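Local coordinates for protein cystatin-2 (Ornithodoros moubata, PDB 3L0R) that inhibits a broad range of cysteine proteinases, among them the mammalian cathepsins B, C, H, L and S, as a secreted salivary cystatin of a soft tick, at residues Leu18-Phe23 and Met52-Thr57. Numbering follows the deposited sequence.
Sequences LELAHF and MNYKLT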
ATOM      1  N   LEU A  18      -2.002   7.050   2.395  1.00 52.37           N
ATOM      2  CA  LEU A  18      -0.772   6.557   3.008  1.00 52.46           C
ATOM      3  C   LEU A  18      -1.106   5.371   3.927  1.00 53.34           C
ATOM      4  O   LEU A  18      -0.408   4.347   3.932  1.00 52.84           O
ATOM      5  CB  LEU A  18      -0.031   7.680   3.754  1.00 53.95           C
ATOM      6  CG  LEU A  18       1.293   7.323   4.432  1.00 54.53           C
ATOM      7  CD1 LEU A  18       2.334   6.752   3.454  1.00 50.30           C
ATOM      8  CD2 LEU A  18       1.827   8.537   5.169  1.00 55.74           C
ATOM      9  N   GLU A  19      -2.189   5.520   4.678  1.00 54.60           N
ATOM     10  CA  GLU A  19      -2.712   4.460   5.518  1.00 56.61           C
ATOM     11  C   GLU A  19      -2.966   3.168   4.714  1.00 55.13           C
ATOM     12  O   GLU A  19      -2.580   2.065   5.130  1.00 55.09           O
ATOM     13  CB  GLU A  19      -3.997   4.951   6.191  1.00 59.18           C
ATOM     14  CG  GLU A  19      -4.401   4.213   7.464  1.00 62.81           C
ATOM     15  CD  GLU A  19      -5.334   5.042   8.350  0.50 65.65           C
ATOM     16  OE1 GLU A  19      -5.873   4.477   9.331  0.50 67.93           O
ATOM     17  OE2 GLU A  19      -5.521   6.255   8.072  0.50 66.43           O
ATOM     18  N   LEU A  20      -3.599   3.321   3.556  1.00 54.28           N
ATOM     19  CA  LEU A  20      -3.926   2.189   2.696  1.00 53.37           C
ATOM     20  C   LEU A  20      -2.667   1.552   2.089  1.00 51.58           C
ATOM     21  O   LEU A  20      -2.591   0.329   1.933  1.00 51.72           O
ATOM     22  CB  LEU A  20      -4.914   2.620   1.600  1.00 53.17           C
ATOM     23  CG  LEU A  20      -6.379   2.804   2.004  1.00 56.01           C
ATOM     24  CD1 LEU A  20      -7.068   3.727   1.015  1.00 58.29           C
ATOM     25  CD2 LEU A  20      -7.151   1.502   2.093  1.00 56.67           C
ATOM     26  N   ALA A  21      -1.694   2.399   1.754  1.00 50.31           N
ATOM     27  CA  ALA A  21      -0.418   1.969   1.194  1.00 49.03           C
ATOM     28  C   ALA A  21       0.330   1.094   2.186  1.00 49.95           C
ATOM     29  O   ALA A  21       0.862   0.041   1.818  1.00 51.53           O
ATOM     30  CB  ALA A  21       0.420   3.157   0.775  1.00 47.28           C
ATOM     31  N   HIS A  22       0.333   1.493   3.448  1.00 50.46           N
ATOM     32  CA  HIS A  22       0.934   0.691   4.484  1.00 51.51           C
ATOM     33  C   HIS A  22       0.209  -0.627   4.666  1.00 52.88           C
ATOM     34  O   HIS A  22       0.844  -1.670   4.841  1.00 54.20           O
ATOM     35  CB  HIS A  22       0.943   1.464   5.796  1.00 52.94           C
ATOM     36  CG  HIS A  22       2.077   2.437   5.910  1.00 52.38           C
ATOM     37  ND1 HIS A  22       3.385   2.035   6.059  1.00 52.11           N
ATOM     38  CD2 HIS A  22       2.096   3.789   5.908  1.00 51.36           C
ATOM     39  CE1 HIS A  22       4.162   3.101   6.151  1.00 54.32           C
ATOM     40  NE2 HIS A  22       3.403   4.177   6.064  1.00 52.52           N
ATOM     41  N   PHE A  23      -1.117  -0.583   4.632  1.00 53.54           N
ATOM     42  CA  PHE A  23      -1.927  -1.789   4.748  1.00 55.16           C
ATOM     43  C   PHE A  23      -1.529  -2.789   3.672  1.00 54.76           C
ATOM     44  O   PHE A  23      -1.323  -3.958   3.949  1.00 56.20           O
ATOM     45  CB  PHE A  23      -3.435  -1.479   4.654  1.00 55.67           C
ATOM     46  CG  PHE A  23      -4.273  -2.696   4.376  1.00 57.49           C
ATOM     47  CD1 PHE A  23      -4.562  -3.612   5.401  1.00 59.09           C
ATOM     48  CD2 PHE A  23      -4.738  -2.960   3.084  1.00 55.32           C
ATOM     49  CE1 PHE A  23      -5.313  -4.752   5.138  1.00 60.74           C
ATOM     50  CE2 PHE A  23      -5.478  -4.105   2.811  1.00 56.84           C
ATOM     51  CZ  PHE A  23      -5.775  -5.000   3.839  1.00 60.44           C
ATOM     52  N   MET A  52     -15.292   0.353  -3.098  1.00 60.55           N
ATOM     53  CA  MET A  52     -14.295   1.228  -3.713  1.00 58.92           C
ATOM     54  C   MET A  52     -13.000   0.487  -4.027  1.00 56.98           C
ATOM     55  O   MET A  52     -12.496  -0.278  -3.197  1.00 56.33           O
ATOM     56  CB  MET A  52     -13.955   2.386  -2.773  1.00 59.18           C
ATOM     57  CG  MET A  52     -15.043   3.443  -2.638  1.00 64.52           C
ATOM     58  SD  MET A  52     -15.208   4.460  -4.127  1.00 69.52           S
ATOM     59  CE  MET A  52     -13.501   4.828  -4.407  1.00 63.38           C
ATOM     60  N   ASN A  53     -12.470   0.729  -5.226  1.00 55.70           N
ATOM     61  CA  ASN A  53     -11.123   0.318  -5.569  1.00 54.54           C
ATOM     62  C   ASN A  53     -10.161   1.476  -5.401  1.00 53.55           C
ATOM     63  O   ASN A  53     -10.458   2.596  -5.831  1.00 54.21           O
ATOM     64  CB  ASN A  53     -11.049  -0.181  -7.002  1.00 54.79           C
ATOM     65  CG  ASN A  53     -11.605  -1.554  -7.156  1.00 56.75           C
ATOM     66  OD1 ASN A  53     -11.416  -2.420  -6.292  1.00 57.36           O
ATOM     67  ND2 ASN A  53     -12.307  -1.780  -8.263  1.00 56.10           N
ATOM     68  N   TYR A  54      -9.022   1.204  -4.761  1.00 52.61           N
ATOM     69  CA  TYR A  54      -7.933   2.194  -4.618  1.00 51.29           C
ATOM     70  C   TYR A  54      -6.749   1.645  -5.344  1.00 51.08           C
ATOM     71  O   TYR A  54      -6.295   0.531  -5.049  1.00 51.47           O
ATOM     72  CB  TYR A  54      -7.574   2.438  -3.158  1.00 50.28           C
ATOM     73  CG  TYR A  54      -8.725   3.027  -2.370  1.00 51.45           C
ATOM     74  CD1 TYR A  54      -8.849   4.413  -2.218  1.00 51.93           C
ATOM     75  CD2 TYR A  54      -9.711   2.201  -1.798  1.00 49.88           C
ATOM     76  CE1 TYR A  54      -9.912   4.972  -1.503  1.00 52.40           C
ATOM     77  CE2 TYR A  54     -10.762   2.737  -1.090  1.00 50.29           C
ATOM     78  CZ  TYR A  54     -10.860   4.119  -0.950  1.00 53.79           C
ATOM     79  OH  TYR A  54     -11.900   4.661  -0.256  1.00 56.52           O
ATOM     80  N   LYS A  55      -6.299   2.403  -6.344  1.00 51.32           N
ATOM     81  CA  LYS A  55      -5.080   2.098  -7.080  1.00 50.68           C
ATOM     82  C   LYS A  55      -3.930   3.060  -6.677  1.00 50.51           C
ATOM     83  O   LYS A  55      -3.918   4.248  -7.018  1.00 50.86           O
ATOM     84  CB  LYS A  55      -5.355   2.086  -8.584  1.00 51.61           C
ATOM     85  CG  LYS A  55      -4.104   1.878  -9.440  1.00 52.39           C
ATOM     86  CD  LYS A  55      -4.370   0.959 -10.595  1.00 53.99           C
ATOM     87  CE  LYS A  55      -5.110   1.652 -11.697  1.00 56.95           C
ATOM     88  NZ  LYS A  55      -5.684   0.655 -12.621  1.00 58.51           N
ATOM     89  N   LEU A  56      -2.964   2.517  -5.944  1.00 49.76           N
ATOM     90  CA  LEU A  56      -1.862   3.306  -5.421  1.00 49.76           C
ATOM     91  C   LEU A  56      -0.541   2.934  -6.077  1.00 49.86           C
ATOM     92  O   LEU A  56      -0.134   1.758  -6.066  1.00 50.00           O
ATOM     93  CB  LEU A  56      -1.763   3.140  -3.902  1.00 49.46           C
ATOM     94  CG  LEU A  56      -3.090   2.992  -3.132  1.00 50.77           C
ATOM     95  CD1 LEU A  56      -2.831   2.455  -1.746  1.00 49.75           C
ATOM     96  CD2 LEU A  56      -3.892   4.314  -3.071  1.00 51.83           C
ATOM     97  N   THR A  57       0.090   3.940  -6.677  1.00 49.88           N
ATOM     98  CA  THR A  57       1.428   3.856  -7.189  1.00 50.50           C
ATOM     99  C   THR A  57       2.324   4.424  -6.073  1.00 50.98           C
ATOM    100  O   THR A  57       2.217   5.594  -5.673  1.00 50.92           O
ATOM    101  CB  THR A  57       1.566   4.643  -8.522  1.00 52.71           C
ATOM    102  OG1 THR A  57       0.535   4.231  -9.424  1.00 52.85           O
ATOM    103  CG2 THR A  57       2.913   4.394  -9.190  1.00 53.41           C
TER
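The packing of the helix against the antiparallel sheet, the defining feature of the cystatin fold, is represented here by Leu20 and Ala21 of the helix meeting Tyr54 and Leu56 of a central strand. The two segments run nearly perpendicular, with their directions 83° apart and their axes 9.5 Å from each other at closest approach. Leu20 reaches the Tyr54 ring with a single methyl: CD1 lies over one face, 3.8 Å from the ring centroid and 14° off the ring normal, a CH-pi contact displaced toward the CG-CD1 side of the ring. With CG of Tyr54 beside the backbone N (chi1 -63°), the ring turns a face to Leu20. Leu56 makes the second join, its CD1 resting on the helix backbone, 3.7 Å from Ala21 N. Leu56 CD1 also lies 3.9 Å from Leu20 CB and 4.2 Å from Ala21 CB; consistent with the small side chain of Ala21, the CA atoms of Ala21 and Leu56 are 6.9 Å apart. No hydrogen bond crosses the contact; the side-chain contacts are apolar, and Leu56 also packs on the backbone of Ala21. A serine in place of Tyr54 would probably leave the Leu20 methyl without its aromatic face and open a gap between helix and sheet. Backbone bonds tie Tyr54 to Ile92 and Leu56 to Ala90 of strand 86-95, while their side chains also touch Thr46 and Val44 of strand 34-48; Leu20 extends the helix packing to Lys101 of strand 100-108.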